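Local coordinates for putative dehydrogenase (PDB 6UUG), which oxidises methanesulfinate as MsuC, the monooxygenase component of a two-component flavin-dependent system in bacterial sulfur assimilation, at residues Ser100-Ala103 with His104-Gly107; Val226-Glu230 with Ser231-Leu235; Pro239-Thr242 with Pro243-Leu247; Leu81-Trp85 with Ser86-Gln90. One frame throughout, in Å; residues are numbered along the deposited sequence.

Interaction 1. Residues Ser100-Ala103 with His104-Gly107; sequences SSIA and HVFG
Ser100 and His104 begin a run of four consecutive i to i+4 hydrogen bonds that carries one turn of alpha helix into the next. His104 N meets Ser100 O at 2.9 Å, with the donor standing above the carbonyl plane, and the bond is somewhat bent (144°). The three that follow are straighter: Val105 N to Ser101 O, Phe106 N to Ile102 O, and Gly107 N to Ala103 O, the last at 2.8 Å. The bent first bond is consistent with its place at the start of helix 100-119.

Side chains touch mostly where their first carbons graze the carbonyl oxygens of the preceding turn. Phe106 CB lies 3.2 Å from Ile102 O, and with CG anti to the backbone N (chi1 179°) the ring swings clear of Ile102, to meet Phe95 and His110 edge-to-face. Val105 CG2 rests 3.4 Å from Ile102 O and only loosely approaches Ile102 CD1, at 4.4 Å. The polar ends are spoken for outside the helix: Ser100 OG and His104 ND1 are joined to the two amide atoms of Gln213, and Ser101 OG to the backbone of Gln215.

Buried throughout, this is the opening of helix 100-119, a core helix in the N-terminal helical region of the acyl-CoA dehydrogenase fold, packed against helices 85-96, 58-67 and 247-277.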
loop_
_atom_site.group_PDB
_atom_site.type_symbol
_atom_site.label_atom_id
_atom_site.label_comp_id
_atom_site.label_asym_id
_atom_site.label_seq_id
_atom_site.Cartn_x
_atom_site.Cartn_y
_atom_site.Cartn_z
ATOM N N SER A 100 -11.543 -4.834 24.449
ATOM C CA SER A 100 -11.396 -6.062 23.681
ATOM C C SER A 100 -11.048 -7.254 24.558
ATOM O O SER A 100 -11.276 -8.387 24.135
ATOM C CB SER A 100 -10.337 -5.890 22.595
ATOM O OG SER A 100 -9.087 -5.607 23.173
ATOM N N SER A 101 -10.478 -7.030 25.751
ATOM C CA SER A 101 -10.245 -8.144 26.676
ATOM C C SER A 101 -11.555 -8.719 27.187
ATOM O O SER A 101 -11.723 -9.943 27.262
ATOM C CB SER A 101 -9.387 -7.692 27.855
ATOM O OG SER A 101 -8.059 -7.499 27.431
ATOM N N ILE A 102 -12.483 -7.849 27.565
ATOM C CA ILE A 102 -13.809 -8.316 27.958
ATOM C C ILE A 102 -14.509 -8.962 26.769
ATOM O O ILE A 102 -15.163 -10.007 26.903
ATOM C CB ILE A 102 -14.613 -7.145 28.551
ATOM C CG1 ILE A 102 -14.153 -6.898 29.989
ATOM C CG2 ILE A 102 -16.111 -7.416 28.520
ATOM C CD1 ILE A 102 -14.474 -8.059 30.927
ATOM N N ALA A 103 -14.369 -8.367 25.578
ATOM C CA ALA A 103 -14.985 -8.972 24.400
ATOM C C ALA A 103 -14.446 -10.376 24.172
ATOM O O ALA A 103 -15.201 -11.289 23.819
ATOM C CB ALA A 103 -14.745 -8.100 23.169
ATOM N N HIS A 104 -13.140 -10.562 24.384
ATOM C CA HIS A 104 -12.491 -11.854 24.160
ATOM C C HIS A 104 -13.003 -12.923 25.117
ATOM O O HIS A 104 -13.360 -14.025 24.694
ATOM C CB HIS A 104 -10.981 -11.673 24.309
ATOM C CG HIS A 104 -10.157 -12.838 23.850
ATOM N ND1 HIS A 104 -8.863 -12.681 23.402
ATOM C CD2 HIS A 104 -10.415 -14.166 23.789
ATOM C CE1 HIS A 104 -8.361 -13.860 23.080
ATOM N NE2 HIS A 104 -9.281 -14.779 23.309
ATOM N N VAL A 105 -13.012 -12.633 26.419
ATOM C CA VAL A 105 -13.448 -13.668 27.351
ATOM C C VAL A 105 -14.940 -13.914 27.222
ATOM O O VAL A 105 -15.392 -15.039 27.427
ATOM C CB VAL A 105 -13.063 -13.318 28.799
ATOM C CG1 VAL A 105 -11.550 -13.427 28.954
ATOM C CG2 VAL A 105 -13.582 -11.953 29.182
ATOM N N PHE A 106 -15.724 -12.885 26.882
ATOM C CA PHE A 106 -17.156 -13.091 26.646
ATOM C C PHE A 106 -17.384 -13.967 25.417
ATOM O O PHE A 106 -18.144 -14.946 25.466
ATOM C CB PHE A 106 -17.862 -11.739 26.495
ATOM C CG PHE A 106 -19.340 -11.848 26.229
ATOM C CD1 PHE A 106 -20.223 -12.096 27.270
ATOM C CD2 PHE A 106 -19.843 -11.703 24.946
ATOM C CE1 PHE A 106 -21.584 -12.195 27.039
ATOM C CE2 PHE A 106 -21.214 -11.805 24.704
ATOM C CZ PHE A 106 -22.086 -12.051 25.758
ATOM N N GLY A 107 -16.726 -13.633 24.306
ATOM C CA GLY A 107 -16.851 -14.449 23.109
ATOM C C GLY A 107 -16.358 -15.870 23.308
ATOM O O GLY A 107 -16.985 -16.825 22.837
#

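Interaction 2. Residues Val226-Glu230 with Ser231-Leu235; sequences VRVEE and SELLL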
loop_
_atom_site.group_PDB
_atom_site.type_symbol
_atom_site.label_atom_id
_atom_site.label_comp_id
_atom_site.label_asym_id
_atom_site.label_seq_id
_atom_site.Cartn_x
_atom_site.Cartn_y
_atom_site.Cartn_z
ATOM N N VAL A 226 -5.477 -34.643 37.440
ATOM C CA VAL A 226 -6.832 -34.097 37.485
ATOM C C VAL A 226 -7.798 -35.146 36.963
ATOM O O VAL A 226 -7.699 -35.576 35.809
ATOM C CB VAL A 226 -6.942 -32.803 36.670
ATOM C CG1 VAL A 226 -8.391 -32.321 36.659
ATOM C CG2 VAL A 226 -6.005 -31.748 37.226
ATOM N N ARG A 227 -8.751 -35.543 37.802
ATOM C CA ARG A 227 -9.675 -36.602 37.424
ATOM C C ARG A 227 -10.685 -36.098 36.398
ATOM O O ARG A 227 -11.191 -34.975 36.501
ATOM C CB ARG A 227 -10.396 -37.139 38.661
ATOM C CG ARG A 227 -11.449 -38.178 38.338
ATOM C CD ARG A 227 -12.039 -38.810 39.596
ATOM N NE ARG A 227 -13.097 -39.759 39.260
ATOM C CZ ARG A 227 -13.373 -40.853 39.965
ATOM N NH1 ARG A 227 -14.352 -41.666 39.584
ATOM N NH2 ARG A 227 -12.661 -41.137 41.045
ATOM N N VAL A 228 -10.966 -36.930 35.393
ATOM C CA VAL A 228 -11.944 -36.621 34.351
ATOM C C VAL A 228 -12.845 -37.837 34.149
ATOM O O VAL A 228 -12.359 -38.926 33.816
ATOM C CB VAL A 228 -11.266 -36.219 33.026
ATOM C CG1 VAL A 228 -12.305 -35.905 31.976
ATOM C CG2 VAL A 228 -10.370 -35.007 33.242
ATOM N N GLU A 229 -14.154 -37.652 34.335
ATOM C CA GLU A 229 -15.103 -38.745 34.161
ATOM C C GLU A 229 -15.417 -38.964 32.685
ATOM O O GLU A 229 -15.336 -38.044 31.867
ATOM C CB GLU A 229 -16.416 -38.463 34.892
ATOM C CG GLU A 229 -16.274 -38.162 36.352
ATOM C CD GLU A 229 -15.583 -39.275 37.107
ATOM O OE1 GLU A 229 -15.868 -40.471 36.843
ATOM O OE2 GLU A 229 -14.744 -38.943 37.960
ATOM N N GLU A 230 -15.817 -40.197 32.357
ATOM C CA GLU A 230 -16.292 -40.489 31.007
ATOM C C GLU A 230 -17.407 -39.536 30.608
ATOM O O GLU A 230 -17.448 -39.059 29.467
ATOM C CB GLU A 230 -16.790 -41.934 30.912
ATOM C CG GLU A 230 -15.716 -42.984 31.110
ATOM C CD GLU A 230 -14.591 -42.853 30.108
ATOM O OE1 GLU A 230 -13.435 -42.621 30.530
ATOM O OE2 GLU A 230 -14.865 -42.974 28.894
ATOM N N SER A 231 -18.311 -39.236 31.544
ATOM C CA SER A 231 -19.421 -38.327 31.297
ATOM C C SER A 231 -18.967 -36.899 31.029
ATOM O O SER A 231 -19.797 -36.064 30.651
ATOM C CB SER A 231 -20.383 -38.330 32.491
ATOM O OG SER A 231 -19.786 -37.719 33.626
ATOM N N GLU A 232 -17.691 -36.589 31.232
ATOM C CA GLU A 232 -17.200 -35.245 30.978
ATOM C C GLU A 232 -16.426 -35.137 29.671
ATOM O O GLU A 232 -16.064 -34.025 29.276
ATOM C CB GLU A 232 -16.346 -34.779 32.162
ATOM C CG GLU A 232 -17.178 -34.692 33.448
ATOM C CD GLU A 232 -16.350 -34.488 34.693
ATOM O OE1 GLU A 232 -15.271 -35.108 34.809
ATOM O OE2 GLU A 232 -16.785 -33.701 35.555
ATOM N N LEU A 233 -16.183 -36.260 28.991
ATOM C CA LEU A 233 -15.442 -36.261 27.736
ATOM C C LEU A 233 -16.368 -35.930 26.577
ATOM O O LEU A 233 -17.481 -36.451 26.487
ATOM C CB LEU A 233 -14.793 -37.627 27.496
ATOM C CG LEU A 233 -13.824 -38.109 28.578
ATOM C CD1 LEU A 233 -13.371 -39.538 28.294
ATOM C CD2 LEU A 233 -12.639 -37.179 28.665
ATOM N N LEU A 234 -15.889 -35.077 25.670
ATOM C CA LEU A 234 -16.684 -34.646 24.521
ATOM C C LEU A 234 -16.323 -35.551 23.346
ATOM O O LEU A 234 -15.477 -35.219 22.520
ATOM C CB LEU A 234 -16.432 -33.172 24.214
ATOM C CG LEU A 234 -16.368 -32.195 25.395
ATOM C CD1 LEU A 234 -16.258 -30.750 24.895
ATOM C CD2 LEU A 234 -17.561 -32.359 26.340
ATOM N N LEU A 235 -16.996 -36.699 23.263
ATOM C CA LEU A 235 -16.612 -37.759 22.337
ATOM C C LEU A 235 -17.631 -38.050 21.249
ATOM O O LEU A 235 -17.250 -38.552 20.191
ATOM C CB LEU A 235 -16.349 -39.065 23.106
ATOM C CG LEU A 235 -15.108 -39.074 23.997
ATOM C CD1 LEU A 235 -15.102 -40.309 24.885
ATOM C CD2 LEU A 235 -13.853 -39.020 23.143
#
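Glu232 sets its CG opposite its own carbonyl carbon (chi1 -63°) and runs extended beyond it, so that OE1 is carried back to the chain at Glu229. There it accepts Glu229 N at 2.8 Å in a nearly straight bond (170°), met on the anti side of the carboxylate and tilted out of its plane. The return bond is made by the backbone, Glu232 N to Glu229 O, also 2.8 Å, and Leu233 N to Glu230 O adds a second, longer i to i+3 link at 3.1 Å. Together they wind the chain into a short 3-10 turn straight after strand 221-228.

Next to the turn, Leu233 CD2 packs on Val228 CG1 at 3.6 Å, while its other methyl, CD1, lies 3.8 Å from Glu230 OE2. Two of the carboxylates have partners beyond the turn: Glu230 with Arg159, and Glu232 OE2 with Arg199. An alanine in place of Glu232 would probably leave Glu229 N without this acceptor and Arg199 without the carboxylate it pairs with.

One carboxylate therefore serves two roles, its OE1 holding a backbone amide and its OE2 an arginine; the positive charge of Arg199 probably favours the ionised form of Glu232.

Interaction 3. Residues Pro239-Thr242 with Pro243-Leu247; sequences PLST and PFACL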
loop_
_atom_site.group_PDB
_atom_site.type_symbol
_atom_site.label_atom_id
_atom_site.label_comp_id
_atom_site.label_asym_id
_atom_site.label_seq_id
_atom_site.Cartn_x
_atom_site.Cartn_y
_atom_site.Cartn_z
ATOM N N PRO A 239 -14.670 -33.863 18.204
ATOM C CA PRO A 239 -14.149 -32.810 17.324
ATOM C C PRO A 239 -13.839 -33.306 15.919
ATOM O O PRO A 239 -13.509 -34.475 15.700
ATOM C CB PRO A 239 -12.869 -32.353 18.040
ATOM C CG PRO A 239 -12.461 -33.525 18.863
ATOM C CD PRO A 239 -13.726 -34.207 19.283
ATOM N N LEU A 240 -13.959 -32.377 14.964
ATOM C CA LEU A 240 -13.586 -32.568 13.557
ATOM C C LEU A 240 -14.206 -33.833 12.971
ATOM O O LEU A 240 -13.518 -34.699 12.418
ATOM C CB LEU A 240 -12.062 -32.571 13.393
ATOM C CG LEU A 240 -11.384 -31.230 13.696
ATOM C CD1 LEU A 240 -9.868 -31.338 13.625
ATOM C CD2 LEU A 240 -11.893 -30.126 12.763
ATOM N N SER A 241 -15.535 -33.920 13.087
ATOM C CA SER A 241 -16.267 -35.114 12.708
ATOM C C SER A 241 -17.242 -34.735 11.613
ATOM O O SER A 241 -16.866 -34.730 10.423
ATOM C CB SER A 241 -16.894 -35.742 13.967
ATOM O OG SER A 241 -17.720 -34.821 14.650
ATOM N N THR A 242 -18.501 -34.424 11.923
ATOM C CA THR A 242 -19.455 -34.001 10.903
ATOM C C THR A 242 -19.223 -32.538 10.521
ATOM O O THR A 242 -18.602 -31.790 11.285
ATOM C CB THR A 242 -20.885 -34.149 11.406
ATOM O OG1 THR A 242 -21.117 -33.209 12.469
ATOM C CG2 THR A 242 -21.142 -35.568 11.913
ATOM N N PRO A 243 -19.745 -32.103 9.361
ATOM C CA PRO A 243 -19.699 -30.668 9.024
ATOM C C PRO A 243 -20.252 -29.761 10.111
ATOM O O PRO A 243 -19.680 -28.694 10.388
ATOM C CB PRO A 243 -20.549 -30.585 7.746
ATOM C CG PRO A 243 -20.387 -31.910 7.099
ATOM C CD PRO A 243 -20.268 -32.912 8.241
ATOM N N PHE A 244 -21.367 -30.157 10.733
ATOM C CA PHE A 244 -21.934 -29.378 11.832
ATOM C C PHE A 244 -20.950 -29.269 12.994
ATOM O O PHE A 244 -20.703 -28.169 13.510
ATOM C CB PHE A 244 -23.266 -30.016 12.257
ATOM C CG PHE A 244 -24.023 -29.253 13.318
ATOM C CD1 PHE A 244 -24.394 -27.932 13.120
ATOM C CD2 PHE A 244 -24.397 -29.880 14.506
ATOM C CE1 PHE A 244 -25.096 -27.236 14.092
ATOM C CE2 PHE A 244 -25.105 -29.198 15.469
ATOM C CZ PHE A 244 -25.457 -27.875 15.266
ATOM N N ALA A 245 -20.359 -30.394 13.417
ATOM C CA ALA A 245 -19.324 -30.325 14.443
ATOM C C ALA A 245 -18.171 -29.430 14.000
ATOM O O ALA A 245 -17.570 -28.719 14.817
ATOM C CB ALA A 245 -18.806 -31.726 14.777
ATOM N N CYS A 246 -17.845 -29.464 12.711
ATOM C CA CYS A 246 -16.762 -28.656 12.160
ATOM C C CYS A 246 -17.113 -27.180 12.082
ATOM O O CYS A 246 -16.283 -26.389 11.611
ATOM C CB CYS A 246 -16.370 -29.187 10.782
ATOM S SG CYS A 246 -15.423 -30.765 10.883
ATOM N N LEU A 247 -18.300 -26.770 12.537
ATOM C CA LEU A 247 -18.525 -25.340 12.718
ATOM C C LEU A 247 -17.748 -24.769 13.893
ATOM O O LEU A 247 -17.581 -23.550 13.967
ATOM C CB LEU A 247 -20.006 -25.032 12.926
ATOM C CG LEU A 247 -20.966 -25.202 11.759
ATOM C CD1 LEU A 247 -22.383 -24.907 12.265
ATOM C CD2 LEU A 247 -20.625 -24.350 10.544
HETATM O O HOH W 1 -14.464 -29.606 14.933
#
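Thr242 grips the turn that follows it with two oxygens. Its OG1 accepts Ala245 N at 3.1 Å in an almost straight bond (173°), and its carbonyl O takes Cys246 N at 2.8 Å, the donor approaching nearly along the C=O axis. The hydroxyl can do this because chi1 of 67° places OG1 between the backbone N and the carbonyl carbon, over the amides that the chain brings round. A valine in place of Thr242 would remove the acceptor of Ala245 N and would probably leave Ala245 N without this partner and the turn less firmly set.

Around this pair the side chains fit closely. Ala245 CB lies 3.3 Å from Ser241 OG, a hydroxyl whose own hydrogen bond goes to Gly238 O. Cys246 SG reaches back over the chain, 3.7 Å from Leu240 CA and 4.1 Å from Leu240 CD2. Pro243 takes the place after Thr242, its ring CD pressed against Thr242 CB at 3.5 Å.

Further out, water 1 bridges the two segments, accepting from Leu240 N at 2.8 Å and donating to Ala245 O. Phe244 turns away to meet Trp325 and to pack on helix 100-119, while Cys246 O is held by Arg336. A type I beta turn from Phe244 to Leu247, closed by Leu247 N to Phe244 O at 2.9 Å, overlaps the first bend. The paired bonds from the hydroxyl and carbonyl of one residue are those of an ST motif, here leading the loop into helix 247-277.

Interaction 4. Residues Leu81-Trp85 with Ser86-Gln90; sequences LGARW and SETLQ
Glu87 lays its carboxylate over the guanidinium of Arg84, the two planes only 10° apart. Its OE2 stands above the centre of the guanidinium, 3.2 Å from Arg84 CZ, so the salt bridge to Arg84 NH2 is one of charges stacked face to face, with no N-H aimed at the oxygen. The bend of the arginine at chi3 (-42°) folds it back over the acid. Both residues have a second conformer, so the stack may be only one of their states.

The same OE2 also accepts Arg84 N at 2.8 Å, well out of the carboxylate plane, and water 2 ties it to Gly82 O. With Arg84 at the N-cap of helix 85-96 and Glu87 three residues on, this is the half of a capping box in which the side chain three residues on accepts the N-cap amide. Arg84 O receives Thr88 N at 3.1 Å and, weakly, Glu87 N.

Ala83 CB points toward the first turn, 3.8 Å from Thr88 OG1, which is joined through water 3 to Ala83 O. Trp85 and Thr88 lie side by side and point the same way, CZ3 to CG2 at 4.1 Å. Leu89 comes to the edge of the indole, its CG 4.4 Å from Trp85 CE3. Ser86 OG has its main partner in Asp322 of helix 294-327, and on that helix Trp325 meets the Trp85 ring edge-to-face.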
loop_
_atom_site.group_PDB
_atom_site.type_symbol
_atom_site.label_atom_id
_atom_site.label_comp_id
_atom_site.label_asym_id
_atom_site.label_seq_id
_atom_site.Cartn_x
_atom_site.Cartn_y
_atom_site.Cartn_z
ATOM N N LEU A 81 -31.338 -17.093 26.514
ATOM C CA LEU A 81 -31.985 -16.006 25.782
ATOM C C LEU A 81 -32.283 -16.354 24.325
ATOM O O LEU A 81 -33.055 -15.640 23.681
ATOM C CB LEU A 81 -31.128 -14.730 25.856
ATOM C CG LEU A 81 -30.868 -14.157 27.258
ATOM C CD1 LEU A 81 -29.964 -12.929 27.219
ATOM C CD2 LEU A 81 -32.191 -13.812 27.944
ATOM N N GLY A 82 -31.690 -17.420 23.791
ATOM C CA GLY A 82 -32.023 -17.896 22.457
ATOM C C GLY A 82 -31.542 -17.034 21.301
ATOM O O GLY A 82 -32.150 -17.056 20.230
ATOM N N ALA A 83 -30.462 -16.280 21.478
ATOM C CA ALA A 83 -29.985 -15.459 20.365
ATOM C C ALA A 83 -29.402 -16.323 19.250
ATOM O O ALA A 83 -28.853 -17.400 19.494
ATOM C CB ALA A 83 -28.916 -14.470 20.836
ATOM N N ARG A 84 -29.530 -15.836 18.013
ATOM C CA ARG A 84 -28.776 -16.429 16.920
ATOM C C ARG A 84 -27.309 -16.022 17.031
ATOM O O ARG A 84 -26.960 -15.056 17.708
ATOM C CB ARG A 84 -29.332 -15.996 15.563
ATOM C CG ARG A 84 -30.752 -16.505 15.275
ATOM C CD ARG A 84 -31.358 -15.770 14.086
ATOM N NE ARG A 84 -31.075 -14.336 14.129
ATOM C CZ ARG A 84 -31.870 -13.418 14.670
ATOM N NH1 ARG A 84 -31.510 -12.140 14.653
ATOM N NH2 ARG A 84 -33.024 -13.770 15.234
ATOM N N TRP A 85 -26.450 -16.793 16.367
ATOM C CA TRP A 85 -25.013 -16.496 16.415
ATOM C C TRP A 85 -24.716 -15.072 15.975
ATOM O O TRP A 85 -23.841 -14.410 16.545
ATOM C CB TRP A 85 -24.235 -17.495 15.554
ATOM C CG TRP A 85 -23.930 -18.707 16.371
ATOM C CD1 TRP A 85 -24.454 -19.959 16.219
ATOM C CD2 TRP A 85 -23.083 -18.759 17.528
ATOM N NE1 TRP A 85 -23.965 -20.794 17.198
ATOM C CE2 TRP A 85 -23.128 -20.081 18.017
ATOM C CE3 TRP A 85 -22.283 -17.817 18.191
ATOM C CZ2 TRP A 85 -22.403 -20.488 19.131
ATOM C CZ3 TRP A 85 -21.557 -18.229 19.316
ATOM C CH2 TRP A 85 -21.630 -19.553 19.767
ATOM N N SER A 86 -25.397 -14.588 14.937
ATOM C CA SER A 86 -25.137 -13.216 14.504
ATOM C C SER A 86 -25.393 -12.206 15.624
ATOM O O SER A 86 -24.682 -11.197 15.716
ATOM C CB SER A 86 -25.980 -12.880 13.268
ATOM O OG SER A 86 -27.374 -12.932 13.575
ATOM N N GLU A 87 -26.390 -12.456 16.495
ATOM C CA GLU A 87 -26.656 -11.538 17.604
ATOM C C GLU A 87 -25.617 -11.678 18.708
ATOM O O GLU A 87 -25.179 -10.676 19.285
ATOM C CB GLU A 87 -28.049 -11.792 18.187
ATOM C CG GLU A 87 -29.197 -11.723 17.215
ATOM C CD GLU A 87 -30.500 -12.167 17.877
ATOM O OE1 GLU A 87 -31.133 -11.337 18.570
ATOM O OE2 GLU A 87 -30.868 -13.352 17.737
ATOM N N THR A 88 -25.235 -12.911 19.037
ATOM C CA THR A 88 -24.183 -13.123 20.021
ATOM C C THR A 88 -22.889 -12.453 19.582
ATOM O O THR A 88 -22.225 -11.781 20.380
ATOM C CB THR A 88 -23.962 -14.615 20.222
ATOM O OG1 THR A 88 -25.172 -15.214 20.734
ATOM C CG2 THR A 88 -22.829 -14.856 21.184
ATOM N N LEU A 89 -22.532 -12.609 18.310
ATOM C CA LEU A 89 -21.289 -12.014 17.815
ATOM C C LEU A 89 -21.401 -10.498 17.706
ATOM O O LEU A 89 -20.405 -9.796 17.874
ATOM C CB LEU A 89 -20.929 -12.646 16.466
ATOM C CG LEU A 89 -20.623 -14.133 16.540
ATOM C CD1 LEU A 89 -20.605 -14.769 15.153
ATOM C CD2 LEU A 89 -19.306 -14.346 17.274
ATOM N N GLN A 90 -22.599 -9.969 17.434
ATOM C CA GLN A 90 -22.814 -8.527 17.500
ATOM C C GLN A 90 -22.477 -7.981 18.883
ATOM O O GLN A 90 -21.908 -6.892 19.009
ATOM C CB GLN A 90 -24.275 -8.192 17.139
ATOM C CG GLN A 90 -24.534 -6.698 16.975
ATOM C CD GLN A 90 -25.990 -6.383 16.610
ATOM O OE1 GLN A 90 -26.899 -7.155 16.914
ATOM N NE2 GLN A 90 -26.207 -5.240 15.976
HETATM O O HOH W 2 -33.281 -15.350 18.357
HETATM O O HOH W 3 -25.860 -17.637 19.722
HETATM O O HOH W 4 -28.811 -10.991 13.390
#

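Along the chain the contacts come in the order 4, 1, 2, 3, each a local turn. Interactions 4 and 1 lie on successive helices, 85-96 and 100-119, with centres 15 Å apart and nearest atoms about 4 Å apart; both pack against helix 247-277, the helix that interaction 3 leads into. Interactions 2 and 3 sit in the connection from strand 221-228 to that helix, and meet where Leu234 O lies 3.8 Å from Pro239 CD, although their centres are 20 Å apart. Trp325 relates interaction 3 to interaction 4, touching both Phe244 and Trp85, while the nearest atoms of the two interactions are about 7 Å apart. Helix 100-119, opened by interaction 1, also receives Leu234 and Phe244.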